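Local coordinates for cyclic di-GMP-binding protein XC_3703 (Xanthomonas campestris pv. campestris, PDB 5B7W), which binds the second messenger cyclic di-GMP and, in its absence, promotes binding of a LysR-type transcriptional regulator to its target genes, controlling virulence and biofilm formation, at residues A[7-12]-A[125-130]; A[118-123]-A[129-134]; A[140-145]-A[154-159]. One frame throughout, in Å; residues are numbered along the deposited sequence.

Interaction 1: A[7-12]-A[125-130]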
loop_
_atom_site.group_PDB
_atom_site.type_symbol
_atom_site.label_atom_id
_atom_site.label_comp_id
_atom_site.label_asym_id
_atom_site.label_seq_id
_atom_site.Cartn_x
_atom_site.Cartn_y
_atom_site.Cartn_z
ATOM N N ILE A 7 -7.839 3.400 8.302
ATOM C CA ILE A 7 -7.998 2.634 7.075
ATOM C C ILE A 7 -6.646 2.502 6.391
ATOM O O ILE A 7 -5.684 3.211 6.700
ATOM C CB ILE A 7 -9.024 3.269 6.114
ATOM C CG1 ILE A 7 -8.527 4.632 5.625
ATOM C CG2 ILE A 7 -10.380 3.398 6.787
ATOM C CD1 ILE A 7 -9.471 5.313 4.659
ATOM N N SER A 8 -6.586 1.565 5.446
ATOM C CA SER A 8 -5.419 1.367 4.585
ATOM C C SER A 8 -5.972 1.080 3.193
ATOM O O SER A 8 -6.231 -0.073 2.840
ATOM C CB SER A 8 -4.528 0.244 5.088
ATOM O OG SER A 8 -3.320 0.200 4.349
ATOM N N GLU A 9 -6.160 2.139 2.412
ATOM C CA GLU A 9 -6.826 2.041 1.124
ATOM C C GLU A 9 -6.003 2.733 0.051
ATOM O O GLU A 9 -5.245 3.668 0.324
ATOM C CB GLU A 9 -8.230 2.653 1.178
ATOM C CG GLU A 9 -9.184 1.913 2.097
ATOM C CD GLU A 9 -10.579 2.504 2.086
ATOM O OE1 GLU A 9 -10.769 3.574 1.472
ATOM O OE2 GLU A 9 -11.486 1.894 2.691
ATOM N N VAL A 10 -6.167 2.255 -1.179
ATOM C CA VAL A 10 -5.530 2.828 -2.356
ATOM C C VAL A 10 -6.622 3.144 -3.366
ATOM O O VAL A 10 -7.475 2.295 -3.646
ATOM C CB VAL A 10 -4.487 1.870 -2.965
ATOM C CG1 VAL A 10 -3.862 2.483 -4.207
ATOM C CG2 VAL A 10 -3.420 1.521 -1.938
ATOM N N ASP A 11 -6.604 4.364 -3.898
ATOM C CA ASP A 11 -7.587 4.756 -4.900
ATOM C C ASP A 11 -7.460 3.867 -6.132
ATOM O O ASP A 11 -6.374 3.730 -6.705
ATOM C CB ASP A 11 -7.399 6.225 -5.277
ATOM C CG ASP A 11 -8.464 6.723 -6.233
ATOM O OD1 ASP A 11 -8.242 6.654 -7.460
ATOM O OD2 ASP A 11 -9.523 7.185 -5.757
ATOM N N LYS A 12 -8.579 3.257 -6.536
ATOM C CA LYS A 12 -8.532 2.282 -7.621
ATOM C C LYS A 12 -8.185 2.929 -8.957
ATOM O O LYS A 12 -7.549 2.291 -9.802
ATOM C CB LYS A 12 -9.861 1.532 -7.723
ATOM C CG LYS A 12 -11.035 2.377 -8.194
ATOM C CD LYS A 12 -12.102 1.514 -8.848
ATOM C CE LYS A 12 -11.578 0.881 -10.129
ATOM N NZ LYS A 12 -12.605 0.047 -10.810
ATOM N N GLY A 125 -14.534 -5.100 10.279
ATOM C CA GLY A 125 -14.119 -5.526 8.952
ATOM C C GLY A 125 -12.621 -5.363 8.798
ATOM O O GLY A 125 -11.834 -5.833 9.627
ATOM N N ASP A 126 -12.215 -4.678 7.729
ATOM C CA ASP A 126 -10.810 -4.409 7.453
ATOM C C ASP A 126 -10.380 -3.026 7.926
ATOM O O ASP A 126 -9.320 -2.537 7.518
ATOM C CB ASP A 126 -10.528 -4.574 5.959
ATOM C CG ASP A 126 -11.394 -3.677 5.099
ATOM O OD1 ASP A 126 -12.376 -3.109 5.625
ATOM O OD2 ASP A 126 -11.098 -3.542 3.893
ATOM N N LYS A 127 -11.180 -2.386 8.773
ATOM C CA LYS A 127 -10.874 -1.077 9.327
ATOM C C LYS A 127 -10.825 -1.162 10.845
ATOM O O LYS A 127 -11.342 -2.101 11.456
ATOM C CB LYS A 127 -11.912 -0.030 8.901
ATOM C CG LYS A 127 -12.091 0.109 7.399
ATOM C CD LYS A 127 -13.191 1.108 7.074
ATOM C CE LYS A 127 -13.295 1.354 5.578
ATOM N NZ LYS A 127 -14.241 2.461 5.267
ATOM N N LEU A 128 -10.194 -0.160 11.454
ATOM C CA LEU A 128 -10.096 -0.049 12.905
ATOM C C LEU A 128 -10.753 1.256 13.330
ATOM O O LEU A 128 -10.259 2.340 12.999
ATOM C CB LEU A 128 -8.639 -0.102 13.365
ATOM C CG LEU A 128 -8.425 -0.080 14.881
ATOM C CD1 LEU A 128 -8.905 -1.379 15.514
ATOM C CD2 LEU A 128 -6.967 0.190 15.228
ATOM N N ARG A 129 -11.863 1.159 14.057
ATOM C CA ARG A 129 -12.521 2.342 14.596
ATOM C C ARG A 129 -11.971 2.642 15.984
ATOM O O ARG A 129 -11.931 1.762 16.849
ATOM C CB ARG A 129 -14.038 2.168 14.659
ATOM C CG ARG A 129 -14.751 3.439 15.105
ATOM C CD ARG A 129 -16.259 3.324 14.999
ATOM N NE ARG A 129 -16.704 3.167 13.616
ATOM C CZ ARG A 129 -16.701 4.136 12.705
ATOM N NH1 ARG A 129 -17.128 3.884 11.475
ATOM N NH2 ARG A 129 -16.276 5.355 13.015
ATOM N N VAL A 130 -11.553 3.886 16.186
ATOM C CA VAL A 130 -10.968 4.340 17.441
ATOM C C VAL A 130 -11.936 5.317 18.091
ATOM O O VAL A 130 -12.386 6.273 17.448
ATOM C CB VAL A 130 -9.594 4.991 17.209
ATOM C CG1 VAL A 130 -9.025 5.513 18.514
ATOM C CG2 VAL A 130 -8.641 3.994 16.563
HETATM O O HOH W 1 -8.627 -0.415 5.614
HETATM O O HOH W 2 -12.998 4.478 3.617
#
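Ile7 and Lys127 lie side by side and point the same way, and the close part of the contact is the methyl branch of one against the methylenes of the other. Ile7 CG2 sits 3.6 Å from Lys127 CD, with CG and CE of the lysine scarcely farther off. The isoleucine places CG2 anti to its carbonyl carbon, and the lysine, extended beyond CG, runs its methylenes alongside this methyl of the buried isoleucine. Strands 3-7 and 127-132 are antiparallel neighbours in the RRM-like sheet of domain I, and here the first of them ends and the chain turns off toward helix 12-26 of domain II. Across this exit the backbones are joined by water 1, which accepts from Ser8 N at 2.8 Å and donates to Asp126 O at 2.9 Å. The outer side is looser and polar. Glu9, exposed, crosses the end of the lysine, and its carboxylate OE2 lies 3.4 Å from Lys127 CE but 3.8 Å from Lys127 NZ, a long salt bridge. Water 2 also bridges the two groups, accepting from Lys127 NZ at 2.9 Å and probably donating to Glu9 OE2, 3.1 Å away.

Interaction 2: A[118-123]-A[129-134]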
loop_
_atom_site.group_PDB
_atom_site.type_symbol
_atom_site.label_atom_id
_atom_site.label_comp_id
_atom_site.label_asym_id
_atom_site.label_seq_id
_atom_site.Cartn_x
_atom_site.Cartn_y
_atom_site.Cartn_z
ATOM N N LYS A 118 -5.846 7.248 25.879
ATOM C CA LYS A 118 -7.219 7.318 26.281
ATOM C C LYS A 118 -8.196 6.983 25.143
ATOM O O LYS A 118 -9.150 7.681 24.897
ATOM C CB LYS A 118 -7.485 8.706 26.816
ATOM C CG LYS A 118 -6.701 9.083 28.057
ATOM C CD LYS A 118 -7.292 10.323 28.720
ATOM C CE LYS A 118 -6.320 11.100 29.594
ATOM N NZ LYS A 118 -6.557 12.554 29.484
ATOM N N VAL A 119 -7.928 5.905 24.443
ATOM C CA VAL A 119 -8.791 5.532 23.333
ATOM C C VAL A 119 -9.191 4.072 23.478
ATOM O O VAL A 119 -8.518 3.275 24.133
ATOM C CB VAL A 119 -8.125 5.772 21.961
ATOM C CG1 VAL A 119 -7.835 7.252 21.758
ATOM C CG2 VAL A 119 -6.854 4.948 21.832
ATOM N N GLU A 120 -10.318 3.736 22.859
ATOM C CA GLU A 120 -10.787 2.363 22.752
ATOM C C GLU A 120 -10.871 2.005 21.276
ATOM O O GLU A 120 -11.547 2.693 20.504
ATOM C CB GLU A 120 -12.147 2.182 23.433
ATOM C CG GLU A 120 -12.530 0.731 23.671
ATOM C CD GLU A 120 -13.734 0.586 24.582
ATOM O OE1 GLU A 120 -14.080 -0.563 24.932
ATOM O OE2 GLU A 120 -14.335 1.618 24.948
ATOM N N ALA A 121 -10.172 0.945 20.887
ATOM C CA ALA A 121 -10.087 0.527 19.495
ATOM C C ALA A 121 -10.917 -0.729 19.276
ATOM O O ALA A 121 -10.932 -1.631 20.118
ATOM C CB ALA A 121 -8.634 0.272 19.087
ATOM N N GLN A 122 -11.607 -0.780 18.139
ATOM C CA GLN A 122 -12.440 -1.921 17.791
ATOM C C GLN A 122 -12.289 -2.209 16.309
ATOM O O GLN A 122 -12.371 -1.293 15.486
ATOM C CB GLN A 122 -13.912 -1.662 18.130
ATOM C CG GLN A 122 -14.858 -2.747 17.643
ATOM C CD GLN A 122 -16.052 -2.930 18.557
ATOM O OE1 GLN A 122 -16.703 -1.961 18.946
ATOM N NE2 GLN A 122 -16.349 -4.178 18.900
ATOM N N ILE A 123 -12.066 -3.473 15.971
ATOM C CA ILE A 123 -11.975 -3.868 14.572
ATOM C C ILE A 123 -13.380 -3.942 13.990
ATOM O O ILE A 123 -14.323 -4.412 14.641
ATOM C CB ILE A 123 -11.212 -5.198 14.422
ATOM C CG1 ILE A 123 -12.106 -6.400 14.737
ATOM C CG2 ILE A 123 -9.986 -5.209 15.325
ATOM C CD1 ILE A 123 -11.472 -7.733 14.412
ATOM N N ARG A 129 -11.863 1.159 14.057
ATOM C CA ARG A 129 -12.521 2.342 14.596
ATOM C C ARG A 129 -11.971 2.642 15.984
ATOM O O ARG A 129 -11.931 1.762 16.849
ATOM C CB ARG A 129 -14.038 2.168 14.659
ATOM C CG ARG A 129 -14.751 3.439 15.105
ATOM C CD ARG A 129 -16.259 3.324 14.999
ATOM N NE ARG A 129 -16.704 3.167 13.616
ATOM C CZ ARG A 129 -16.701 4.136 12.705
ATOM N NH1 ARG A 129 -17.128 3.884 11.475
ATOM N NH2 ARG A 129 -16.276 5.355 13.015
ATOM N N VAL A 130 -11.553 3.886 16.186
ATOM C CA VAL A 130 -10.968 4.340 17.441
ATOM C C VAL A 130 -11.936 5.317 18.091
ATOM O O VAL A 130 -12.386 6.273 17.448
ATOM C CB VAL A 130 -9.594 4.991 17.209
ATOM C CG1 VAL A 130 -9.025 5.513 18.514
ATOM C CG2 VAL A 130 -8.641 3.994 16.563
ATOM N N THR A 131 -12.262 5.073 19.357
ATOM C CA THR A 131 -13.175 5.920 20.111
ATOM C C THR A 131 -12.472 6.467 21.345
ATOM O O THR A 131 -11.702 5.758 22.001
ATOM C CB THR A 131 -14.437 5.154 20.532
ATOM O OG1 THR A 131 -14.106 4.198 21.547
ATOM C CG2 THR A 131 -15.048 4.432 19.341
ATOM N N GLY A 132 -12.740 7.737 21.650
ATOM C CA GLY A 132 -12.206 8.373 22.839
ATOM C C GLY A 132 -13.215 9.358 23.386
ATOM O O GLY A 132 -14.178 9.729 22.711
ATOM N N LYS A 133 -12.984 9.785 24.633
ATOM C CA LYS A 133 -13.939 10.691 25.266
ATOM C C LYS A 133 -13.866 12.095 24.677
ATOM O O LYS A 133 -14.881 12.802 24.651
ATOM C CB LYS A 133 -13.740 10.720 26.791
ATOM C CG LYS A 133 -12.307 10.833 27.321
ATOM C CD LYS A 133 -11.801 12.267 27.324
ATOM C CE LYS A 133 -10.509 12.410 28.116
ATOM N NZ LYS A 133 -9.773 13.644 27.723
ATOM N N LYS A 134 -12.701 12.509 24.181
ATOM C CA LYS A 134 -12.531 13.829 23.588
ATOM C C LYS A 134 -11.729 13.731 22.296
ATOM O O LYS A 134 -11.030 12.745 22.042
ATOM C CB LYS A 134 -11.850 14.805 24.560
ATOM C CG LYS A 134 -12.740 15.256 25.710
ATOM C CD LYS A 134 -12.169 16.485 26.394
ATOM C CE LYS A 134 -13.274 17.421 26.847
ATOM N NZ LYS A 134 -13.373 18.617 25.968
#
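Thr131 and Glu120 form an antiparallel hydrogen-bonded pair in which a side chain adds to the backbone bonds. From the threonine CB, 3.8 Å from Glu120 O, the two branches part. The methyl CG2, anti to the carbonyl carbon, lies near the same oxygen, whereas OG1 stands between the backbone N and the carbonyl carbon (chi1 71°) and donates to Glu120 O at 3.1 Å, with Glu120 CB 3.4 Å from Thr131 OG1. Thr131 N also donates to Glu120 O, at 2.7 Å, and the two donors reach this oxygen from opposite faces of the carbonyl plane. Glu120 N returns a short, nearly straight bond to Thr131 O at 2.6 Å (171° at the hydrogen), and Gln122 and Arg129 make a second reciprocal pair. On the other face of this hairpin, Val130 CG1 packs 3.6 Å from Val119 CB. At the open end Lys118 NZ and Lys133 NZ come within 3.8 Å; Lys133 is assigned to cyclic di-GMP binding by similarity. Ala121 and Val119 face helices 102-114 and 135-146 respectively, Val130 reaches Phe4 and Val6 of strand 3-7, and Arg129 forms a salt bridge with Asp5 of that strand and a hydrogen bond with Asn158 of strand 155-160.

Interaction 3: A[140-145]-A[154-159]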
loop_
_atom_site.group_PDB
_atom_site.type_symbol
_atom_site.label_atom_id
_atom_site.label_comp_id
_atom_site.label_asym_id
_atom_site.label_seq_id
_atom_site.Cartn_x
_atom_site.Cartn_y
_atom_site.Cartn_z
ATOM N N ASP A 140 -4.177 12.461 19.445
ATOM C CA ASP A 140 -3.087 11.781 20.135
ATOM C C ASP A 140 -2.912 10.362 19.611
ATOM O O ASP A 140 -1.783 9.880 19.465
ATOM C CB ASP A 140 -3.339 11.770 21.643
ATOM C CG ASP A 140 -2.882 13.049 22.319
ATOM O OD1 ASP A 140 -2.788 14.087 21.631
ATOM O OD2 ASP A 140 -2.616 13.014 23.539
ATOM N N ALA A 141 -4.019 9.679 19.314
ATOM C CA ALA A 141 -3.924 8.379 18.661
ATOM C C ALA A 141 -3.485 8.529 17.210
ATOM O O ALA A 141 -2.638 7.766 16.732
ATOM C CB ALA A 141 -5.261 7.646 18.750
ATOM N N ILE A 142 -4.040 9.515 16.500
ATOM C CA ILE A 142 -3.674 9.731 15.102
ATOM C C ILE A 142 -2.204 10.112 14.987
ATOM O O ILE A 142 -1.467 9.567 14.157
ATOM C CB ILE A 142 -4.584 10.800 14.469
ATOM C CG1 ILE A 142 -6.005 10.259 14.296
ATOM C CG2 ILE A 142 -4.025 11.256 13.133
ATOM C CD1 ILE A 142 -6.952 11.231 13.628
ATOM N N ALA A 143 -1.753 11.053 15.822
ATOM C CA ALA A 143 -0.355 11.469 15.775
ATOM C C ALA A 143 0.577 10.315 16.122
ATOM O O ALA A 143 1.680 10.210 15.572
ATOM C CB ALA A 143 -0.122 12.650 16.717
ATOM N N VAL A 144 0.150 9.434 17.029
ATOM C CA VAL A 144 0.957 8.264 17.362
ATOM C C VAL A 144 0.971 7.278 16.199
ATOM O O VAL A 144 2.026 6.754 15.821
ATOM C CB VAL A 144 0.442 7.606 18.656
ATOM C CG1 VAL A 144 0.895 6.155 18.735
ATOM C CG2 VAL A 144 0.933 8.374 19.872
ATOM N N LEU A 145 -0.199 7.018 15.609
ATOM C CA LEU A 145 -0.282 6.048 14.521
ATOM C C LEU A 145 0.522 6.502 13.308
ATOM O O LEU A 145 1.116 5.674 12.605
ATOM C CB LEU A 145 -1.742 5.805 14.140
ATOM C CG LEU A 145 -2.593 5.041 15.158
ATOM C CD1 LEU A 145 -4.060 5.062 14.759
ATOM C CD2 LEU A 145 -2.099 3.611 15.318
ATOM N N LEU A 154 -1.291 4.191 6.537
ATOM C CA LEU A 154 -2.506 4.445 7.299
ATOM C C LEU A 154 -3.109 5.776 6.878
ATOM O O LEU A 154 -2.395 6.778 6.763
ATOM C CB LEU A 154 -2.227 4.453 8.805
ATOM C CG LEU A 154 -1.693 3.159 9.425
ATOM C CD1 LEU A 154 -1.548 3.314 10.931
ATOM C CD2 LEU A 154 -2.600 1.986 9.086
ATOM N N GLN A 155 -4.417 5.777 6.643
ATOM C CA GLN A 155 -5.198 6.993 6.486
ATOM C C GLN A 155 -6.304 7.004 7.532
ATOM O O GLN A 155 -6.566 6.002 8.202
ATOM C CB GLN A 155 -5.787 7.110 5.074
ATOM C CG GLN A 155 -4.773 6.946 3.955
ATOM C CD GLN A 155 -4.655 5.511 3.490
ATOM O OE1 GLN A 155 -5.659 4.852 3.216
ATOM N NE2 GLN A 155 -3.427 5.015 3.402
ATOM N N PHE A 156 -6.955 8.155 7.675
ATOM C CA PHE A 156 -7.958 8.339 8.715
ATOM C C PHE A 156 -9.123 9.135 8.151
ATOM O O PHE A 156 -8.919 10.188 7.537
ATOM C CB PHE A 156 -7.357 9.053 9.933
ATOM C CG PHE A 156 -6.017 8.512 10.351
ATOM C CD1 PHE A 156 -5.930 7.453 11.239
ATOM C CD2 PHE A 156 -4.846 9.055 9.848
ATOM C CE1 PHE A 156 -4.701 6.952 11.621
ATOM C CE2 PHE A 156 -3.616 8.558 10.224
ATOM C CZ PHE A 156 -3.542 7.505 11.112
ATOM N N ASP A 157 -10.337 8.633 8.355
ATOM C CA ASP A 157 -11.535 9.274 7.824
ATOM C C ASP A 157 -12.725 8.877 8.691
ATOM O O ASP A 157 -12.564 8.287 9.764
ATOM C CB ASP A 157 -11.748 8.895 6.353
ATOM C CG ASP A 157 -12.141 7.437 6.170
ATOM O OD1 ASP A 157 -11.889 6.620 7.082
ATOM O OD2 ASP A 157 -12.702 7.106 5.105
ATOM N N ASN A 158 -13.928 9.204 8.210
ATOM C CA ASN A 158 -15.185 8.827 8.857
ATOM C C ASN A 158 -15.231 9.311 10.306
ATOM O O ASN A 158 -15.604 8.577 11.224
ATOM C CB ASN A 158 -15.416 7.317 8.769
ATOM C CG ASN A 158 -16.869 6.937 8.973
ATOM O OD1 ASN A 158 -17.176 5.889 9.542
ATOM N ND2 ASN A 158 -17.775 7.794 8.514
ATOM N N PHE A 159 -14.843 10.568 10.506
ATOM C CA PHE A 159 -14.883 11.186 11.827
ATOM C C PHE A 159 -16.334 11.432 12.221
ATOM O O PHE A 159 -17.022 12.254 11.606
ATOM C CB PHE A 159 -14.086 12.488 11.825
ATOM C CG PHE A 159 -12.599 12.293 11.714
ATOM C CD1 PHE A 159 -12.019 11.911 10.513
ATOM C CD2 PHE A 159 -11.778 12.502 12.811
ATOM C CE1 PHE A 159 -10.652 11.735 10.412
ATOM C CE2 PHE A 159 -10.410 12.328 12.716
ATOM C CZ PHE A 159 -9.846 11.944 11.514
#
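The Phe156 ring is met by Ile142 over one face and by Leu145 at its edge. Ile142 CG2 stands 4.1 Å from the ring centroid and 16° off the normal, a CH-pi contact in which the methyl is displaced a little toward the rim, near CD2 and CE2. The isoleucine and phenylalanine side chains slide past each other in opposite directions. Leu145 comes obliquely, its CD1 close to the ring plane and 3.7 Å from Phe156 CE1, while Leu145 CB nears Phe156 CZ. The two helix residues thus meet the ring from different directions, one over a face and one at the edge. The longer branch of Ile142, anti to the carbonyl carbon (chi1 -70°) and extended at chi2, carries CD1 on to a second ring: it meets the edge of Phe159, 3.7 Å from CZ, close to the ring plane. At the start of the strand segment, Leu154 CD1 rests 4.1 Å from Leu145 CB and also nears Leu145 O. Phe159 lies in addition against the ring of Phe4 and beside Arg135, a residue assigned to cyclic di-GMP binding by similarity. Helix 135-146 thus packs through apolar side chains on one side of strand 155-160, an edge strand of the sheet; segments 140-145 and 155-159 run 151° apart, as in the two-helices-on-one-face build of an RRM-like domain.

In the fold
All three interactions meet at the four-stranded antiparallel sheet of domain I, interaction 1 where the chain leaves for domain II. Interactions 1 and 2 share Arg129 and Val130 of strand 127-132, their centres 16 Å apart: one joins this strand to the chain leaving strand 3-7, the other pairs it with edge strand 119-124. Interaction 3, its centre 11 Å from each, adds helix 135-146 and the opposite edge strand. Arg129 NH1 reaches Asn158 OD1 at 2.8 Å, a probable hydrogen bond that ties interaction 3 to both others. Lys133, and Phe159 with its side chain about 4 Å from that of Arg135, probably put interactions 2 and 3 near the cyclic di-GMP site; interaction 1 lies away from it.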